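Local atomic coordinates of L-methionine gamma-lyase (Fusobacterium nucleatum subsp. nucleatum, PDB entry 6LXU), a protein that belongs to the Cys/Met metabolism family of enzymes that depend on pyridoxal phosphate, with the cofactor bound covalently to the protein. Residues His177-Thr189 against Pro198-Ala210. Residues are numbered along the deposited sequence; the frame is centred on the assembly and turned at random.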
ATOM      1  N   HIS A 177      -3.183 -16.256 -41.062  1.00  9.72           N
ATOM      2  CA  HIS A 177      -2.967 -15.078 -41.872  1.00 10.09           C
ATOM      3  C   HIS A 177      -3.232 -15.270 -43.368  1.00 10.51           C
ATOM      4  O   HIS A 177      -3.158 -14.301 -44.117  1.00 11.80           O
ATOM      5  CB  HIS A 177      -1.576 -14.515 -41.622  1.00  9.75           C
ATOM      6  CG  HIS A 177      -1.444 -13.862 -40.276  1.00  9.49           C
ATOM      7  ND1 HIS A 177      -0.271 -13.871 -39.555  1.00  9.75           N
ATOM      8  CD2 HIS A 177      -2.353 -13.199 -39.515  1.00  9.56           C
ATOM      9  CE1 HIS A 177      -0.460 -13.222 -38.417  1.00  9.37           C
ATOM     10  NE2 HIS A 177      -1.708 -12.806 -38.367  1.00  9.54           N
ATOM     11  N   THR A 178      -3.625 -16.472 -43.769  1.00 10.90           N
ATOM     12  CA  THR A 178      -4.176 -16.657 -45.120  1.00 11.72           C
ATOM     13  C   THR A 178      -5.484 -15.880 -45.281  1.00 12.22           C
ATOM     14  O   THR A 178      -5.877 -15.574 -46.411  1.00 13.31           O
ATOM     15  CB  THR A 178      -4.416 -18.134 -45.480  1.00 12.32           C
ATOM     16  OG1 THR A 178      -5.359 -18.725 -44.585  1.00 13.04           O
ATOM     17  CG2 THR A 178      -3.119 -18.930 -45.463  1.00 12.63           C
ATOM     18  N   ASN A 179      -6.171 -15.571 -44.175  1.00 12.36           N
ATOM     19  CA  ASN A 179      -7.295 -14.646 -44.198  1.00 12.75           C
ATOM     20  C   ASN A 179      -6.775 -13.278 -43.742  1.00 13.80           C
ATOM     21  O   ASN A 179      -6.323 -13.150 -42.601  1.00 12.70           O
ATOM     22  CB  ASN A 179      -8.390 -15.182 -43.274  1.00 13.06           C
ATOM     23  CG  ASN A 179      -9.629 -14.304 -43.250  1.00 13.11           C
ATOM     24  OD1 ASN A 179      -9.556 -13.093 -43.426  1.00 13.62           O
ATOM     25  ND2 ASN A 179     -10.770 -14.931 -43.024  1.00 14.17           N
ATOM     26  N   PRO A 180      -6.836 -12.244 -44.610  1.00 15.27           N
ATOM     27  CA  PRO A 180      -6.256 -10.938 -44.260  1.00 15.78           C
ATOM     28  C   PRO A 180      -6.916 -10.197 -43.080  1.00 15.49           C
ATOM     29  O   PRO A 180      -6.344  -9.227 -42.589  1.00 17.25           O
ATOM     30  CB  PRO A 180      -6.427 -10.116 -45.550  1.00 16.98           C
ATOM     31  CG  PRO A 180      -7.577 -10.736 -46.229  1.00 17.20           C
ATOM     32  CD  PRO A 180      -7.470 -12.205 -45.946  1.00 16.59           C
ATOM     33  N   ASN A 181      -8.106 -10.626 -42.681  1.00 14.45           N
ATOM     34  CA  ASN A 181      -8.812 -10.029 -41.546  1.00 14.29           C
ATOM     35  C   ASN A 181      -8.589 -10.775 -40.217  1.00 12.87           C
ATOM     36  O   ASN A 181      -9.108 -10.341 -39.182  1.00 13.11           O
ATOM     37  CB  ASN A 181     -10.309  -9.989 -41.866  1.00 15.84           C
ATOM     38  CG  ASN A 181     -11.076  -9.000 -41.007  1.00 17.08           C
ATOM     39  OD1 ASN A 181     -10.638  -7.863 -40.804  1.00 19.82           O
ATOM     40  ND2 ASN A 181     -12.237  -9.427 -40.510  1.00 18.68           N
ATOM     41  N   THR A 182      -7.842 -11.877 -40.213  1.00 11.45           N
ATOM     42  CA  THR A 182      -7.703 -12.690 -38.998  1.00 10.69           C
ATOM     43  C   THR A 182      -6.551 -12.224 -38.109  1.00  9.92           C
ATOM     44  O   THR A 182      -5.415 -12.058 -38.572  1.00 10.46           O
ATOM     45  CB  THR A 182      -7.502 -14.166 -39.351  1.00 10.56           C
ATOM     46  OG1 THR A 182      -8.572 -14.616 -40.197  1.00 10.89           O
ATOM     47  CG2 THR A 182      -7.436 -15.047 -38.099  1.00 10.50           C
ATOM     48  N   LEU A 183      -6.847 -12.040 -36.819  1.00  9.12           N
ATOM     49  CA  LEU A 183      -5.826 -11.737 -35.810  1.00  8.89           C
ATOM     50  C   LEU A 183      -5.476 -12.987 -35.033  1.00  8.49           C
ATOM     51  O   LEU A 183      -6.359 -13.761 -34.667  1.00  9.01           O
ATOM     52  CB  LEU A 183      -6.344 -10.683 -34.841  1.00  9.35           C
ATOM     53  CG  LEU A 183      -6.620  -9.307 -35.443  1.00 10.13           C
ATOM     54  CD1 LEU A 183      -7.420  -8.460 -34.463  1.00 10.42           C
ATOM     55  CD2 LEU A 183      -5.325  -8.614 -35.842  1.00 11.11           C
ATOM     56  N   VAL A 184      -4.185 -13.164 -34.761  1.00  7.77           N
ATOM     57  CA  VAL A 184      -3.698 -14.253 -33.948  1.00  7.57           C
ATOM     58  C   VAL A 184      -3.381 -13.700 -32.555  1.00  7.27           C
ATOM     59  O   VAL A 184      -2.604 -12.754 -32.421  1.00  7.00           O
ATOM     60  CB  VAL A 184      -2.450 -14.926 -34.564  1.00  7.99           C
ATOM     61  CG1 VAL A 184      -2.002 -16.099 -33.697  1.00  8.51           C
ATOM     62  CG2 VAL A 184      -2.736 -15.410 -35.980  1.00  8.23           C
ATOM     63  N   ILE A 185      -4.001 -14.319 -31.541  1.00  6.99           N
ATOM     64  CA  ILE A 185      -3.861 -13.901 -30.140  1.00  7.20           C
ATOM     65  C   ILE A 185      -3.283 -15.083 -29.394  1.00  7.00           C
ATOM     66  O   ILE A 185      -3.801 -16.187 -29.507  1.00  7.23           O
ATOM     67  CB  ILE A 185      -5.226 -13.491 -29.532  1.00  7.76           C
ATOM     68  CG1 ILE A 185      -5.868 -12.395 -30.385  1.00  8.43           C
ATOM     69  CG2 ILE A 185      -5.048 -13.055 -28.085  1.00  7.86           C
ATOM     70  CD1 ILE A 185      -7.253 -11.978 -29.951  1.00  8.77           C
ATOM     71  N   VAL A 186      -2.219 -14.853 -28.617  1.00  6.69           N
ATOM     72  CA  VAL A 186      -1.587 -15.914 -27.834  1.00  6.47           C
ATOM     73  C   VAL A 186      -1.538 -15.541 -26.361  1.00  6.05           C
ATOM     74  O   VAL A 186      -1.058 -14.469 -26.004  1.00  6.24           O
ATOM     75  CB  VAL A 186      -0.161 -16.211 -28.335  1.00  6.87           C
ATOM     76  CG1 VAL A 186       0.562 -17.195 -27.427  1.00  7.12           C
ATOM     77  CG2 VAL A 186      -0.236 -16.750 -29.743  1.00  7.08           C
ATOM     78  N   ASP A 187      -1.988 -16.472 -25.535  1.00  5.78           N
ATOM     79  CA  ASP A 187      -1.818 -16.391 -24.081  1.00  5.69           C
ATOM     80  C   ASP A 187      -0.453 -16.977 -23.744  1.00  5.53           C
ATOM     81  O   ASP A 187      -0.261 -18.185 -23.785  1.00  5.79           O
ATOM     82  CB  ASP A 187      -2.973 -17.132 -23.407  1.00  5.89           C
ATOM     83  CG  ASP A 187      -2.915 -17.099 -21.892  1.00  6.15           C
ATOM     84  OD1 ASP A 187      -1.834 -16.797 -21.341  1.00  6.43           O
ATOM     85  OD2 ASP A 187      -3.959 -17.407 -21.261  1.00  6.28           O
ATOM     86  N   ASN A 188       0.492 -16.078 -23.445  1.00  5.28           N
ATOM     87  CA  ASN A 188       1.895 -16.417 -23.197  1.00  5.33           C
ATOM     88  C   ASN A 188       2.228 -16.498 -21.703  1.00  5.21           C
ATOM     89  O   ASN A 188       3.391 -16.384 -21.318  1.00  5.17           O
ATOM     90  CB  ASN A 188       2.795 -15.380 -23.895  1.00  5.40           C
ATOM     91  CG  ASN A 188       4.225 -15.855 -24.115  1.00  5.65           C
ATOM     92  OD1 ASN A 188       4.451 -17.032 -24.402  1.00  6.22           O
ATOM     93  ND2 ASN A 188       5.189 -14.933 -23.996  1.00  5.92           N
ATOM     94  N   THR A 189       1.207 -16.724 -20.873  1.00  5.15           N
ATOM     95  CA  THR A 189       1.372 -16.740 -19.415  1.00  5.12           C
ATOM     96  C   THR A 189       2.419 -17.746 -18.936  1.00  5.25           C
ATOM     97  O   THR A 189       3.326 -17.395 -18.191  1.00  5.47           O
ATOM     98  CB  THR A 189       0.028 -17.028 -18.723  1.00  5.13           C
ATOM     99  OG1 THR A 189      -0.898 -15.975 -19.016  1.00  5.32           O
ATOM    100  CG2 THR A 189       0.177 -17.119 -17.222  1.00  5.21           C
ATOM    101  N   PRO A 198       5.981 -14.500 -28.758  1.00  7.24           N
ATOM    102  CA  PRO A 198       5.116 -14.815 -29.891  1.00  7.41           C
ATOM    103  C   PRO A 198       5.087 -13.755 -30.991  1.00  7.75           C
ATOM    104  O   PRO A 198       4.909 -14.116 -32.177  1.00  7.53           O
ATOM    105  CB  PRO A 198       3.735 -14.995 -29.235  1.00  7.35           C
ATOM    106  CG  PRO A 198       4.044 -15.438 -27.840  1.00  7.37           C
ATOM    107  CD  PRO A 198       5.265 -14.661 -27.471  1.00  7.22           C
ATOM    108  N   LEU A 199       5.248 -12.485 -30.652  1.00  8.00           N
ATOM    109  CA  LEU A 199       5.204 -11.450 -31.688  1.00  8.92           C
ATOM    110  C   LEU A 199       6.324 -11.633 -32.707  1.00  9.47           C
ATOM    111  O   LEU A 199       6.141 -11.316 -33.891  1.00 10.57           O
ATOM    112  CB  LEU A 199       5.282 -10.055 -31.069  1.00  9.18           C
ATOM    113  CG  LEU A 199       4.152  -9.710 -30.088  1.00  9.39           C
ATOM    114  CD1 LEU A 199       4.374  -8.326 -29.520  1.00  9.76           C
ATOM    115  CD2 LEU A 199       2.768  -9.806 -30.719  1.00  9.73           C
ATOM    116  N   LYS A 200       7.448 -12.193 -32.282  1.00  9.80           N
ATOM    117  CA  LYS A 200       8.567 -12.447 -33.201  1.00 10.88           C
ATOM    118  C   LYS A 200       8.288 -13.602 -34.150  1.00 10.87           C
ATOM    119  O   LYS A 200       9.036 -13.787 -35.130  1.00 12.35           O
ATOM    120  CB  LYS A 200       9.851 -12.681 -32.404  1.00 12.33           C
ATOM    121  CG  LYS A 200      10.201 -11.502 -31.506  1.00 14.20           C
ATOM    122  CD  LYS A 200      11.541 -11.662 -30.814  1.00 16.42           C
ATOM    123  CE  LYS A 200      12.700 -11.384 -31.757  1.00 18.24           C
ATOM    124  NZ  LYS A 200      13.979 -11.263 -31.017  1.00 20.20           N
ATOM    125  N   LEU A 201       7.227 -14.368 -33.889  1.00 10.42           N
ATOM    126  CA  LEU A 201       6.814 -15.503 -34.709  1.00 10.50           C
ATOM    127  C   LEU A 201       5.631 -15.176 -35.618  1.00 10.23           C
ATOM    128  O   LEU A 201       5.116 -16.065 -36.281  1.00 11.03           O
ATOM    129  CB  LEU A 201       6.479 -16.694 -33.803  1.00 10.78           C
ATOM    130  CG  LEU A 201       7.610 -17.074 -32.838  1.00 11.39           C
ATOM    131  CD1 LEU A 201       7.149 -18.206 -31.937  1.00 11.82           C
ATOM    132  CD2 LEU A 201       8.891 -17.467 -33.559  1.00 11.94           C
ATOM    133  N   GLY A 202       5.209 -13.917 -35.646  1.00  9.75           N
ATOM    134  CA  GLY A 202       4.103 -13.470 -36.497  1.00  9.89           C
ATOM    135  C   GLY A 202       2.760 -13.328 -35.804  1.00  9.26           C
ATOM    136  O   GLY A 202       1.778 -13.015 -36.456  1.00 10.55           O
ATOM    137  N   VAL A 203       2.701 -13.538 -34.487  1.00  8.50           N
ATOM    138  CA  VAL A 203       1.451 -13.367 -33.732  1.00  8.23           C
ATOM    139  C   VAL A 203       1.107 -11.878 -33.672  1.00  7.84           C
ATOM    140  O   VAL A 203       1.986 -11.036 -33.646  1.00  8.55           O
ATOM    141  CB  VAL A 203       1.634 -13.987 -32.333  1.00  8.43           C
ATOM    142  CG1 VAL A 203       0.514 -13.626 -31.366  1.00  8.54           C
ATOM    143  CG2 VAL A 203       1.794 -15.493 -32.472  1.00  8.52           C
ATOM    144  N   ASP A 204      -0.188 -11.546 -33.666  1.00  7.68           N
ATOM    145  CA  ASP A 204      -0.603 -10.149 -33.622  1.00  7.55           C
ATOM    146  C   ASP A 204      -0.697  -9.562 -32.207  1.00  6.96           C
ATOM    147  O   ASP A 204      -0.351  -8.415 -32.016  1.00  7.16           O
ATOM    148  CB  ASP A 204      -1.949  -9.987 -34.304  1.00  7.97           C
ATOM    149  CG  ASP A 204      -1.893 -10.364 -35.763  1.00  8.47           C
ATOM    150  OD1 ASP A 204      -1.310  -9.584 -36.546  1.00 10.61           O
ATOM    151  OD2 ASP A 204      -2.395 -11.437 -36.115  1.00  8.60           O
ATOM    152  N   ILE A 205      -1.223 -10.350 -31.254  1.00  6.66           N
ATOM    153  CA  ILE A 205      -1.478  -9.848 -29.892  1.00  6.52           C
ATOM    154  C   ILE A 205      -1.029 -10.911 -28.905  1.00  6.40           C
ATOM    155  O   ILE A 205      -1.370 -12.077 -29.056  1.00  6.45           O
ATOM    156  CB  ILE A 205      -2.984  -9.561 -29.664  1.00  6.79           C
ATOM    157  CG1 ILE A 205      -3.542  -8.596 -30.724  1.00  7.04           C
ATOM    158  CG2 ILE A 205      -3.213  -9.037 -28.244  1.00  6.76           C
ATOM    159  CD1 ILE A 205      -5.054  -8.470 -30.706  1.00  7.35           C
ATOM    160  N   VAL A 206      -0.287 -10.487 -27.877  1.00  6.35           N
ATOM    161  CA  VAL A 206       0.082 -11.345 -26.764  1.00  6.48           C
ATOM    162  C   VAL A 206      -0.688 -10.894 -25.534  1.00  6.11           C
ATOM    163  O   VAL A 206      -0.768  -9.695 -25.253  1.00  6.09           O
ATOM    164  CB  VAL A 206       1.596 -11.291 -26.482  1.00  7.29           C
ATOM    165  CG1 VAL A 206       1.948 -11.914 -25.133  1.00  7.78           C
ATOM    166  CG2 VAL A 206       2.342 -11.990 -27.602  1.00  7.91           C
ATOM    167  N   VAL A 207      -1.233 -11.863 -24.801  1.00  5.70           N
ATOM    168  CA  VAL A 207      -1.900 -11.599 -23.526  1.00  5.62           C
ATOM    169  C   VAL A 207      -1.217 -12.419 -22.428  1.00  5.45           C
ATOM    170  O   VAL A 207      -0.681 -13.514 -22.654  1.00  5.57           O
ATOM    171  CB  VAL A 207      -3.419 -11.864 -23.583  1.00  5.93           C
ATOM    172  CG1 VAL A 207      -4.074 -11.006 -24.643  1.00  6.18           C
ATOM    173  CG2 VAL A 207      -3.727 -13.331 -23.776  1.00  5.94           C
ATOM    174  N   HIS A 208      -1.250 -11.850 -21.222  1.00  4.99           N
ATOM    175  CA  HIS A 208      -0.709 -12.495 -20.013  1.00  5.03           C
ATOM    176  C   HIS A 208      -1.637 -12.357 -18.832  1.00  4.84           C
ATOM    177  O   HIS A 208      -2.206 -11.295 -18.615  1.00  5.06           O
ATOM    178  CB  HIS A 208       0.582 -11.815 -19.543  1.00  5.19           C
ATOM    179  CG  HIS A 208       1.758 -12.058 -20.420  1.00  5.39           C
ATOM    180  ND1 HIS A 208       2.509 -13.210 -20.339  1.00  5.61           N
ATOM    181  CD2 HIS A 208       2.313 -11.286 -21.382  1.00  5.57           C
ATOM    182  CE1 HIS A 208       3.483 -13.125 -21.233  1.00  5.53           C
ATOM    183  NE2 HIS A 208       3.388 -11.972 -21.874  1.00  5.87           N
ATOM    184  N   SER A 209      -1.672 -13.404 -18.015  1.00  4.73           N
ATOM    185  CA  SER A 209      -1.994 -13.243 -16.607  1.00  4.67           C
ATOM    186  C   SER A 209      -0.716 -12.875 -15.865  1.00  4.58           C
ATOM    187  O   SER A 209       0.107 -13.741 -15.570  1.00  4.71           O
ATOM    188  CB  SER A 209      -2.599 -14.515 -16.041  1.00  4.80           C
ATOM    189  OG  SER A 209      -2.816 -14.340 -14.642  1.00  4.94           O
ATOM    190  N   ALA A 210      -0.564 -11.587 -15.559  1.00  4.40           N
ATOM    191  CA  ALA A 210       0.566 -11.123 -14.756  1.00  4.53           C
ATOM    192  C   ALA A 210       0.482 -11.589 -13.307  1.00  4.48           C
ATOM    193  O   ALA A 210       1.478 -11.559 -12.597  1.00  4.71           O
ATOM    194  CB  ALA A 210       0.691  -9.606 -14.830  1.00  4.64           C
TER
HETATM  195  O   HOH W   1       3.837 -14.616 -18.206  1.00  5.57           O
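Two neighbouring parallel strands of the large mixed sheet, 183-187 and 205-209, meet here, and Asp204 ties down the start of the pair. Its OD2 takes two bonds: His177 NE2 donates on the syn side at 2.7 Å, with the oxygen lying in the plane of the imidazole, and Val184 N uses the anti lone pair at 2.8 Å. The ring presents its NE2 edge to OD2, and its plane is turned 76° from that of the carboxylate. The other oxygen, OD1, forms a salt bridge with Arg228. Val184 O in turn accepts from both Asp204 N and Ile205 N, and the parallel pairing runs on through Val186 N to Ile205 O, Val207 N to Val186 O (2.9 Å) and Asn188 N to Val207 O. Short helix 192-195 lies in the connection, making this a beta-alpha-beta unit of the pyridoxal phosphate-dependent fold. On one face Ile185 and Ile205 run alongside each other, with CG1 of Ile185 4.0 Å from CD1 of Ile205. On the other, Val186 CG2 fits against both methyls of Val203, 3.6 Å from Val203 CG1, while Val186 CG1 meets Pro198 CG; helix 169-176 covers this side through Leu169 and Ser173. Just past the end of strand 183-187, Thr189 OG1 sits beside its own backbone N (chi1 -63°), where it donates to the syn lone pair of Asp187 OD1 at 2.6 Å and accepts at 2.9 Å from Ser209 N, at the last residue of the neighbouring strand. Ser209 OG reaches the cofactor phosphate oxygen OP1 of the modified residue LLP at position 212.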